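PDB 3GGD: SAM-dependent methyltransferase from Anabaena variabilis ATCC 29413, which probably transfers a methyl group from S-adenosylmethionine to a substrate not yet known, and binds the product S-adenosyl-L-homocysteine. Local coordinates for residues 127-132 with 158-163; 212-217 with 239-244. All coordinates share one frame; numbering follows the deposited sequence.

Interaction 1 of 2, residues 127-132 with 158-163; sequences NIYMRT and AMYLIE. With SAH (S-adenosyl-L-homocysteine), chain E; EDO (1,2-ethanediol), chain L.
Backbone hydrogen bonds zip I128, M130 and T132 to A158, Y160 and I162. I128 and M130 each give their N-H and carbonyl to the neighbouring strand, M130 N reaching Y160 O at 2.9 Å and M130 O accepting from I162 N at 3.1 Å, and T132 N closes the ladder on I162 O. At the other end a side chain substitutes for a backbone carbonyl: N127 OD1 takes the N-H of A158 at 2.9 Å, in the plane of its amide.

The strands run parallel, 6° apart, as the first and last elements of a beta-alpha-beta unit whose helix 142-153 packs on I128 and M159. This belongs to the Rossmann-like fold of SAM-dependent methyltransferases.

Apolar contacts line both faces. On the helix side I128 CG2 lies against the selenium of M159, while the bent end of M130 (chi3 72°) brings CE to 3.6 Å from L161 CD1. On the other face Y129 and Y160 run side by side, Y129 CD1 3.9 Å from Y160 CD2, and both hydroxyls bind the carboxylate of D46. Next along, R131 CG rests on I162 CG2.

Polar groups gather at the C-terminal ends. R131 O accepts from the amino group of S-adenosyl-L-homocysteine, and the extended R131 side chain brings NH1 to the ligand's OXT at 2.9 Å; R131 thereby holds both its amino and carboxylate groups. The carboxylate of E163 folds back (chi2 -65°) against the backbone of T132, OE1 3.4 Å from T132 CA, where it accepts backbone N-H groups of G133, F134 and H135.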
ATOM      1  N   ASN A 127     -14.677  -2.392   4.383  1.00 58.52           N
ATOM      2  CA  ASN A 127     -13.803  -3.221   3.554  1.00 59.24           C
ATOM      3  C   ASN A 127     -12.541  -2.434   3.326  1.00 59.80           C
ATOM      4  O   ASN A 127     -12.559  -1.210   3.454  1.00 59.86           O
ATOM      5  CB  ASN A 127     -14.451  -3.542   2.233  1.00 59.62           C
ATOM      6  CG  ASN A 127     -15.640  -4.439   2.383  1.00 60.95           C
ATOM      7  OD1 ASN A 127     -15.591  -5.397   3.153  1.00 58.44           O
ATOM      8  ND2 ASN A 127     -16.732  -4.128   1.643  1.00 56.66           N
ATOM      9  N   ILE A 128     -11.433  -3.128   3.036  1.00 59.84           N
ATOM     10  CA  ILE A 128     -10.143  -2.450   2.797  1.00 59.44           C
ATOM     11  C   ILE A 128      -9.458  -2.918   1.528  1.00 59.90           C
ATOM     12  O   ILE A 128      -9.364  -4.129   1.255  1.00 60.16           O
ATOM     13  CB  ILE A 128      -9.131  -2.636   3.971  1.00 59.34           C
ATOM     14  CG1 ILE A 128      -9.647  -1.974   5.249  1.00 60.19           C
ATOM     15  CG2 ILE A 128      -7.740  -2.029   3.619  1.00 58.57           C
ATOM     16  CD1 ILE A 128      -8.840  -2.285   6.513  1.00 59.47           C
ATOM     17  N   TYR A 129      -9.014  -1.934   0.745  1.00 59.96           N
ATOM     18  CA  TYR A 129      -8.094  -2.130  -0.355  1.00 60.11           C
ATOM     19  C   TYR A 129      -6.765  -1.515   0.079  1.00 60.95           C
ATOM     20  O   TYR A 129      -6.712  -0.332   0.474  1.00 60.84           O
ATOM     21  CB  TYR A 129      -8.586  -1.394  -1.617  1.00 60.57           C
ATOM     22  CG  TYR A 129      -7.608  -1.404  -2.777  1.00 59.89           C
ATOM     23  CD1 TYR A 129      -7.505  -2.496  -3.615  1.00 60.59           C
ATOM     24  CD2 TYR A 129      -6.773  -0.317  -3.027  1.00 59.79           C
ATOM     25  CE1 TYR A 129      -6.610  -2.493  -4.708  1.00 60.68           C
ATOM     26  CE2 TYR A 129      -5.912  -0.286  -4.126  1.00 60.60           C
ATOM     27  CZ  TYR A 129      -5.824  -1.386  -4.965  1.00 62.42           C
ATOM     28  OH  TYR A 129      -4.951  -1.400  -6.048  1.00 60.28           O
HETATM   29  N   MSE A 130      -5.703  -2.315   0.037  1.00 61.56           N
HETATM   30  CA  MSE A 130      -4.390  -1.814   0.376  1.00 63.10           C
HETATM   31  C   MSE A 130      -3.339  -2.279  -0.628  1.00 61.35           C
HETATM   32  O   MSE A 130      -3.050  -3.478  -0.765  1.00 61.72           O
HETATM   33  CB  MSE A 130      -3.992  -2.248   1.787  1.00 62.97           C
HETATM   34  CG  MSE A 130      -2.690  -1.612   2.252  1.00 63.91           C
HETATM   35 SE   MSE A 130      -2.320  -2.064   4.177  0.75 72.00          SE
HETATM   36  CE  MSE A 130      -1.885  -3.812   3.895  1.00 59.63           C
ATOM     37  N   ARG A 131      -2.743  -1.312  -1.310  1.00 61.61           N
ATOM     38  CA  ARG A 131      -1.729  -1.583  -2.325  1.00 60.33           C
ATOM     39  C   ARG A 131      -0.366  -1.079  -1.811  1.00 60.57           C
ATOM     40  O   ARG A 131      -0.093   0.135  -1.737  1.00 60.07           O
ATOM     41  CB  ARG A 131      -2.119  -0.903  -3.640  1.00 59.28           C
ATOM     42  CG  ARG A 131      -1.143  -1.214  -4.778  1.00 59.08           C
ATOM     43  CD  ARG A 131      -1.639  -0.616  -6.119  1.00 59.50           C
ATOM     44  NE  ARG A 131      -0.756  -0.974  -7.231  1.00 58.77           N
ATOM     45  CZ  ARG A 131       0.232  -0.211  -7.669  1.00 58.02           C
ATOM     46  NH1 ARG A 131       0.463   0.958  -7.100  1.00 59.39           N
ATOM     47  NH2 ARG A 131       0.971  -0.608  -8.700  1.00 59.32           N
ATOM     48  N   THR A 132       0.477  -2.039  -1.475  1.00 60.83           N
ATOM     49  CA  THR A 132       1.795  -1.822  -0.925  1.00 61.09           C
ATOM     50  C   THR A 132       1.788  -0.929   0.298  1.00 62.24           C
ATOM     51  O   THR A 132       2.484   0.078   0.369  1.00 63.48           O
ATOM     52  CB  THR A 132       2.815  -1.402  -1.990  1.00 61.30           C
ATOM     53  OG1 THR A 132       2.312  -0.322  -2.802  1.00 59.33           O
ATOM     54  CG2 THR A 132       3.168  -2.649  -2.891  1.00 61.29           C
ATOM     55  N   ALA A 158     -13.856  -7.155   4.663  1.00 58.64           N
ATOM     56  CA  ALA A 158     -12.821  -7.982   4.037  1.00 59.47           C
ATOM     57  C   ALA A 158     -11.743  -7.033   3.510  1.00 60.26           C
ATOM     58  O   ALA A 158     -12.014  -5.867   3.200  1.00 59.60           O
ATOM     59  CB  ALA A 158     -13.377  -8.900   2.891  1.00 58.46           C
HETATM   60  N   MSE A 159     -10.513  -7.546   3.434  1.00 60.49           N
HETATM   61  CA  MSE A 159      -9.372  -6.779   2.974  1.00 61.28           C
HETATM   62  C   MSE A 159      -8.691  -7.495   1.842  1.00 60.77           C
HETATM   63  O   MSE A 159      -8.349  -8.671   1.969  1.00 59.91           O
HETATM   64  CB  MSE A 159      -8.321  -6.579   4.081  1.00 60.05           C
HETATM   65  CG  MSE A 159      -7.071  -5.966   3.553  1.00 61.82           C
HETATM   66 SE   MSE A 159      -5.865  -5.246   4.895  0.75 65.94          SE
HETATM   67  CE  MSE A 159      -5.546  -6.843   5.971  1.00 57.48           C
ATOM     68  N   TYR A 160      -8.472  -6.758   0.756  1.00 59.86           N
ATOM     69  CA  TYR A 160      -7.569  -7.197  -0.275  1.00 60.16           C
ATOM     70  C   TYR A 160      -6.279  -6.404  -0.081  1.00 60.25           C
ATOM     71  O   TYR A 160      -6.315  -5.173   0.017  1.00 59.31           O
ATOM     72  CB  TYR A 160      -8.087  -6.869  -1.678  1.00 59.40           C
ATOM     73  CG  TYR A 160      -7.047  -7.146  -2.791  1.00 58.81           C
ATOM     74  CD1 TYR A 160      -6.902  -8.411  -3.347  1.00 56.86           C
ATOM     75  CD2 TYR A 160      -6.226  -6.129  -3.282  1.00 59.77           C
ATOM     76  CE1 TYR A 160      -5.990  -8.644  -4.382  1.00 57.53           C
ATOM     77  CE2 TYR A 160      -5.297  -6.355  -4.303  1.00 57.96           C
ATOM     78  CZ  TYR A 160      -5.191  -7.618  -4.841  1.00 58.96           C
ATOM     79  OH  TYR A 160      -4.318  -7.806  -5.871  1.00 60.58           O
ATOM     80  N   LEU A 161      -5.159  -7.109  -0.008  1.00 60.36           N
ATOM     81  CA  LEU A 161      -3.855  -6.443  -0.003  1.00 61.72           C
ATOM     82  C   LEU A 161      -2.907  -7.099  -1.021  1.00 60.85           C
ATOM     83  O   LEU A 161      -2.989  -8.298  -1.300  1.00 60.48           O
ATOM     84  CB  LEU A 161      -3.202  -6.420   1.372  1.00 62.54           C
ATOM     85  CG  LEU A 161      -2.608  -7.716   1.974  1.00 64.69           C
ATOM     86  CD1 LEU A 161      -1.715  -7.325   3.233  1.00 67.21           C
ATOM     87  CD2 LEU A 161      -3.681  -8.699   2.343  1.00 64.09           C
ATOM     88  N   ILE A 162      -2.064  -6.254  -1.616  1.00 61.11           N
ATOM     89  CA  ILE A 162      -1.023  -6.692  -2.546  1.00 60.39           C
ATOM     90  C   ILE A 162       0.263  -5.974  -2.089  1.00 60.86           C
ATOM     91  O   ILE A 162       0.280  -4.766  -1.838  1.00 60.09           O
ATOM     92  CB  ILE A 162      -1.413  -6.456  -4.027  1.00 61.01           C
ATOM     93  CG1 ILE A 162      -0.300  -7.011  -4.938  1.00 60.75           C
ATOM     94  CG2 ILE A 162      -1.776  -4.925  -4.295  1.00 57.61           C
ATOM     95  CD1 ILE A 162      -0.574  -6.942  -6.473  1.00 59.63           C
ATOM     96  N   GLU A 163       1.304  -6.772  -1.898  1.00 60.75           N
ATOM     97  CA  GLU A 163       2.550  -6.328  -1.313  1.00 60.39           C
ATOM     98  C   GLU A 163       3.711  -6.882  -2.133  1.00 60.03           C
ATOM     99  O   GLU A 163       3.524  -7.766  -2.958  1.00 59.45           O
ATOM    100  CB  GLU A 163       2.636  -6.866   0.134  1.00 60.51           C
ATOM    101  CG  GLU A 163       1.560  -6.310   1.056  1.00 60.90           C
ATOM    102  CD  GLU A 163       1.675  -4.816   1.275  1.00 64.04           C
ATOM    103  OE1 GLU A 163       2.820  -4.294   1.169  1.00 62.95           O
ATOM    104  OE2 GLU A 163       0.612  -4.153   1.510  1.00 64.97           O
TER
HETATM  105  N   SAH E 248      -1.479   2.551  -2.105  1.00 47.95           N
HETATM  106  CA  SAH E 248      -0.821   3.666  -2.834  1.00 49.38           C
HETATM  107  CB  SAH E 248       0.509   4.123  -2.199  1.00 49.33           C
HETATM  108  CG  SAH E 248       1.632   3.092  -1.978  1.00 48.24           C
HETATM  109  SD  SAH E 248       3.142   3.822  -1.318  1.00 40.72           S
HETATM  110  C   SAH E 248      -0.586   3.320  -4.297  1.00 49.97           C
HETATM  111  O   SAH E 248      -0.422   4.235  -5.143  1.00 50.80           O
HETATM  112  OXT SAH E 248      -0.527   2.144  -4.658  1.00 48.90           O
HETATM  113  C5' SAH E 248       2.931   3.516   0.413  1.00 48.21           C
HETATM  114  C4' SAH E 248       1.960   4.527   1.089  1.00 48.86           C
HETATM  115  O4' SAH E 248       1.811   4.197   2.491  1.00 48.08           O
HETATM  116  C3' SAH E 248       2.389   6.006   1.083  1.00 46.81           C
HETATM  117  O3' SAH E 248       1.387   6.862   0.562  1.00 47.64           O
HETATM  118  C2' SAH E 248       2.617   6.342   2.551  1.00 47.91           C
HETATM  119  O2' SAH E 248       2.475   7.731   2.913  1.00 47.29           O
HETATM  120  C1' SAH E 248       1.660   5.391   3.245  1.00 48.00           C
HETATM  121  N9  SAH E 248       1.973   5.160   4.661  1.00 47.52           N
HETATM  122  C8  SAH E 248       3.223   4.949   5.157  1.00 48.12           C
HETATM  123  N7  SAH E 248       3.161   4.741   6.482  1.00 47.45           N
HETATM  124  C5  SAH E 248       1.843   4.836   6.834  1.00 47.55           C
HETATM  125  C6  SAH E 248       1.115   4.776   8.096  1.00 48.56           C
HETATM  126  N6  SAH E 248       1.862   4.569   9.206  1.00 48.57           N
HETATM  127  N1  SAH E 248      -0.214   4.952   8.117  1.00 47.31           N
HETATM  128  C2  SAH E 248      -0.898   5.193   6.953  1.00 48.68           C
HETATM  129  N3  SAH E 248      -0.270   5.276   5.780  1.00 46.69           N
HETATM  130  C4  SAH E 248       1.065   5.137   5.662  1.00 45.85           C
HETATM  131  C1  EDO L 255       0.006  -4.519  -9.493  1.00 56.55           C
HETATM  132  O1  EDO L 255       0.415  -3.252 -10.039  1.00 54.42           O
HETATM  133  C2  EDO L 255      -1.487  -4.526  -9.056  1.00 56.76           C
HETATM  134  O2  EDO L 255      -1.881  -3.384  -8.233  1.00 50.47           O

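Interaction 2 of 2, residues 212-217 with 239-244; sequences EILSQG and WAVIKH. With CO (cobalt (II) ion), chain C; EDO (1,2-ethanediol), chain O; EDO (1,2-ethanediol), chain R; SO4 (sulfate ion), chain I.
W239 lies across the backbone of G217, its indole reaching back over the neighbouring strand. CB packs against L161 O of the strand on the other flank, and from there a chi1 of 65° sets CG between the backbone N and carbonyl carbon, nearest G217 O, and turns the ring toward 212-217. CD1 then meets G217 C at 3.6 Å, and NE1, at the ring edge, donates to an ethanediol O2. CE2 sits 3.4 Å from G217 N, which lies over the middle of the indole and is also close to CD2 and CE3; G217 CA makes a CH-pi contact with the five-membered ring, 25° off its normal. Farther out, CZ2 lies against the Q216-G217 peptide, while CZ3 and CH2 both come 3.5 Å from S215 OG at the rim. The guanidinium of R49 adds a cation-pi contact.

Strand 211-217 is an edge strand of the methyltransferase sheet and runs antiparallel to 237-244, and a classic beta bulge interrupts their pairing: L214 and S215 both face V241, whose carbonyl takes the L214 N-H at 2.7 Å and a weak bond from S215 N at 3.4 Å. Beside the bulge, the L214 side chain lies across those of V241 and K243, its CD1 touching V241 CG1 and K243 CB.

At the far end E212 and K243 exchange two backbone bonds. H244 NE2 binds cobalt together with D210.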
ATOM      1  N   GLU A 212      -9.297 -15.630   8.255  0.50 60.19           N
ATOM      2  CA  GLU A 212      -9.376 -16.637   7.207  0.50 60.18           C
ATOM      3  C   GLU A 212      -8.807 -16.001   5.942  0.50 59.95           C
ATOM      4  O   GLU A 212      -9.038 -14.819   5.708  0.50 59.52           O
ATOM      5  CB  GLU A 212     -10.854 -16.986   6.968  0.50 59.69           C
ATOM      6  CG  GLU A 212     -11.097 -18.195   6.098  0.50 60.88           C
ATOM      7  CD  GLU A 212     -12.572 -18.435   5.791  0.50 60.75           C
ATOM      8  OE1 GLU A 212     -13.446 -17.727   6.346  0.50 61.50           O
ATOM      9  OE2 GLU A 212     -12.848 -19.322   4.966  0.50 61.17           O
ATOM     10  N   ILE A 213      -8.058 -16.760   5.143  1.00 59.88           N
ATOM     11  CA  ILE A 213      -7.617 -16.303   3.839  1.00 60.36           C
ATOM     12  C   ILE A 213      -8.669 -16.819   2.853  1.00 61.17           C
ATOM     13  O   ILE A 213      -8.838 -18.006   2.711  1.00 60.50           O
ATOM     14  CB  ILE A 213      -6.230 -16.858   3.466  1.00 60.62           C
ATOM     15  CG1 ILE A 213      -5.191 -16.400   4.503  1.00 59.59           C
ATOM     16  CG2 ILE A 213      -5.874 -16.505   1.952  1.00 58.77           C
ATOM     17  CD1 ILE A 213      -3.793 -17.018   4.362  1.00 60.68           C
ATOM     18  N   LEU A 214      -9.404 -15.918   2.213  1.00 61.70           N
ATOM     19  CA  LEU A 214     -10.441 -16.336   1.254  1.00 61.21           C
ATOM     20  C   LEU A 214      -9.836 -16.695  -0.088  1.00 60.75           C
ATOM     21  O   LEU A 214     -10.358 -17.546  -0.798  1.00 60.15           O
ATOM     22  CB  LEU A 214     -11.477 -15.218   1.064  1.00 61.12           C
ATOM     23  CG  LEU A 214     -12.178 -14.750   2.360  1.00 61.77           C
ATOM     24  CD1 LEU A 214     -13.294 -13.786   1.989  1.00 62.24           C
ATOM     25  CD2 LEU A 214     -12.685 -15.958   3.201  1.00 62.50           C
ATOM     26  N   SER A 215      -8.718 -16.058  -0.427  1.00 60.16           N
ATOM     27  CA  SER A 215      -8.101 -16.245  -1.703  1.00 59.97           C
ATOM     28  C   SER A 215      -6.710 -15.641  -1.612  1.00 59.71           C
ATOM     29  O   SER A 215      -6.507 -14.649  -0.896  1.00 59.56           O
ATOM     30  CB  SER A 215      -8.942 -15.427  -2.706  1.00 60.55           C
ATOM     31  OG  SER A 215      -8.403 -15.471  -3.984  1.00 63.72           O
ATOM     32  N   GLN A 216      -5.750 -16.178  -2.347  1.00 58.89           N
ATOM     33  CA  GLN A 216      -4.410 -15.579  -2.365  1.00 59.67           C
ATOM     34  C   GLN A 216      -3.683 -15.915  -3.623  1.00 60.08           C
ATOM     35  O   GLN A 216      -4.063 -16.838  -4.325  1.00 58.41           O
ATOM     36  CB  GLN A 216      -3.559 -16.062  -1.184  1.00 59.31           C
ATOM     37  CG  GLN A 216      -3.215 -17.535  -1.170  1.00 59.99           C
ATOM     38  CD  GLN A 216      -2.274 -17.864   0.007  1.00 61.11           C
ATOM     39  OE1 GLN A 216      -1.115 -17.426   0.025  1.00 64.36           O
ATOM     40  NE2 GLN A 216      -2.773 -18.600   0.991  1.00 59.07           N
ATOM     41  N   GLY A 217      -2.603 -15.191  -3.890  1.00 60.04           N
ATOM     42  CA  GLY A 217      -1.740 -15.547  -5.025  1.00 61.01           C
ATOM     43  C   GLY A 217      -0.459 -14.732  -4.963  1.00 61.02           C
ATOM     44  O   GLY A 217      -0.129 -14.139  -3.934  1.00 61.07           O
ATOM     45  N   TRP A 239      -0.349 -11.414  -2.835  1.00 59.63           N
ATOM     46  CA  TRP A 239      -1.666 -10.829  -2.556  1.00 59.43           C
ATOM     47  C   TRP A 239      -2.586 -11.834  -1.893  1.00 59.24           C
ATOM     48  O   TRP A 239      -2.422 -13.069  -2.040  1.00 58.44           O
ATOM     49  CB  TRP A 239      -2.340 -10.251  -3.838  1.00 59.26           C
ATOM     50  CG  TRP A 239      -2.682 -11.252  -4.863  1.00 58.36           C
ATOM     51  CD1 TRP A 239      -1.911 -11.603  -5.932  1.00 58.82           C
ATOM     52  CD2 TRP A 239      -3.877 -12.049  -4.958  1.00 57.06           C
ATOM     53  NE1 TRP A 239      -2.538 -12.556  -6.676  1.00 58.54           N
ATOM     54  CE2 TRP A 239      -3.749 -12.846  -6.115  1.00 58.52           C
ATOM     55  CE3 TRP A 239      -5.039 -12.154  -4.193  1.00 58.60           C
ATOM     56  CZ2 TRP A 239      -4.726 -13.764  -6.517  1.00 59.90           C
ATOM     57  CZ3 TRP A 239      -6.009 -13.058  -4.593  1.00 57.95           C
ATOM     58  CH2 TRP A 239      -5.852 -13.842  -5.752  1.00 58.80           C
ATOM     59  N   ALA A 240      -3.541 -11.286  -1.137  1.00 58.91           N
ATOM     60  CA  ALA A 240      -4.527 -12.093  -0.436  1.00 59.11           C
ATOM     61  C   ALA A 240      -5.813 -11.307  -0.180  1.00 59.11           C
ATOM     62  O   ALA A 240      -5.812 -10.066  -0.105  1.00 59.59           O
ATOM     63  CB  ALA A 240      -3.945 -12.654   0.924  1.00 57.39           C
ATOM     64  N   VAL A 241      -6.914 -12.050  -0.087  1.00 58.92           N
ATOM     65  CA  VAL A 241      -8.146 -11.500   0.470  1.00 58.44           C
ATOM     66  C   VAL A 241      -8.374 -12.233   1.806  1.00 59.23           C
ATOM     67  O   VAL A 241      -8.419 -13.475   1.840  1.00 58.28           O
ATOM     68  CB  VAL A 241      -9.383 -11.701  -0.459  1.00 58.86           C
ATOM     69  CG1 VAL A 241     -10.599 -11.119   0.207  1.00 57.10           C
ATOM     70  CG2 VAL A 241      -9.151 -11.057  -1.855  1.00 54.95           C
ATOM     71  N   ILE A 242      -8.512 -11.455   2.891  1.00 59.35           N
ATOM     72  CA  ILE A 242      -8.721 -12.018   4.229  1.00 59.14           C
ATOM     73  C   ILE A 242      -9.968 -11.419   4.890  1.00 59.79           C
ATOM     74  O   ILE A 242     -10.383 -10.290   4.576  1.00 59.57           O
ATOM     75  CB  ILE A 242      -7.445 -11.884   5.127  1.00 59.27           C
ATOM     76  CG1 ILE A 242      -7.214 -10.421   5.587  1.00 59.85           C
ATOM     77  CG2 ILE A 242      -6.197 -12.415   4.368  1.00 56.59           C
ATOM     78  CD1 ILE A 242      -6.061 -10.263   6.628  1.00 56.70           C
ATOM     79  N   LYS A 243     -10.575 -12.196   5.782  1.00 59.57           N
ATOM     80  CA  LYS A 243     -11.756 -11.779   6.522  1.00 59.36           C
ATOM     81  C   LYS A 243     -11.706 -12.473   7.903  1.00 58.90           C
ATOM     82  O   LYS A 243     -11.254 -13.615   8.004  1.00 58.68           O
ATOM     83  CB  LYS A 243     -12.985 -12.177   5.736  1.00 59.45           C
ATOM     84  CG  LYS A 243     -14.332 -11.693   6.297  1.00 61.38           C
ATOM     85  CD  LYS A 243     -15.429 -11.938   5.274  1.00 60.72           C
ATOM     86  CE  LYS A 243     -16.793 -11.419   5.725  1.00 62.71           C
ATOM     87  NZ  LYS A 243     -17.262 -12.323   6.836  1.00 66.48           N
ATOM     88  N   HIS A 244     -12.119 -11.776   8.963  1.00 58.67           N
ATOM     89  CA  HIS A 244     -12.083 -12.379  10.297  1.00 58.77           C
ATOM     90  C   HIS A 244     -12.810 -13.739  10.276  1.00 59.64           C
ATOM     91  O   HIS A 244     -13.903 -13.907   9.675  1.00 59.20           O
ATOM     92  CB  HIS A 244     -12.617 -11.414  11.396  1.00 57.79           C
ATOM     93  CG  HIS A 244     -12.252 -11.816  12.799  1.00 55.95           C
ATOM     94  ND1 HIS A 244     -12.798 -12.921  13.403  1.00 53.01           N
ATOM     95  CD2 HIS A 244     -11.406 -11.270  13.715  1.00 55.05           C
ATOM     96  CE1 HIS A 244     -12.293 -13.062  14.622  1.00 53.53           C
ATOM     97  NE2 HIS A 244     -11.459 -12.067  14.851  1.00 54.42           N
TER
HETATM   98 CO    CO C 246     -10.055 -11.402  16.190  1.00 49.62          CO
HETATM   99  C1  EDO O 258      -6.400 -19.180   6.186  1.00 76.10           C
HETATM  100  O1  EDO O 258      -7.759 -19.549   6.226  1.00 73.87           O
HETATM  101  C2  EDO O 258      -5.518 -20.234   6.822  1.00 78.78           C
HETATM  102  O2  EDO O 258      -4.255 -19.620   7.027  1.00 79.10           O
HETATM  103  C1  EDO R 261      -1.548 -16.031  -8.803  1.00 77.71           C
HETATM  104  O1  EDO R 261      -0.399 -16.760  -8.402  1.00 78.43           O
HETATM  105  C2  EDO R 261      -1.047 -14.637  -9.147  1.00 77.01           C
HETATM  106  O2  EDO R 261      -2.150 -13.805  -9.441  1.00 75.24           O
HETATM  107  S   SO4 I 252     -20.317 -11.210   7.942  1.00136.84           S
HETATM  108  O1  SO4 I 252     -21.733 -10.852   8.002  1.00138.09           O
HETATM  109  O2  SO4 I 252     -19.704 -10.532   6.799  1.00137.54           O
HETATM  110  O3  SO4 I 252     -20.150 -12.658   7.802  1.00136.78           O
HETATM  111  O4  SO4 I 252     -19.699 -10.757   9.181  1.00137.76           O
HETATM  112  O   HOH W   1     -14.424 -15.499   7.171  1.00 67.75           O

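How the interactions relate
After strands 60-63, 81-85 and 103-107, the chain enters strand 127-131, passes through helix 142-153 and returns as strand 158-164, where interaction 1 closes its loop. Helices 168-179, 184-190 and 201-207 follow before strand 211-217; a connection without helix then leads back to strand 237-244, and interaction 2 closes this second loop. The two loops are in series, neither nesting nor crossing. They meet in one sheet, because strand 237-244 inserts between 158-164 and 211-217: I242 N probably bonds to M159 O at 2.9 Å, and L161 N to A240 O, while Y160 packs on W239. The ligand-binding centre is thus joined to the antiparallel edge.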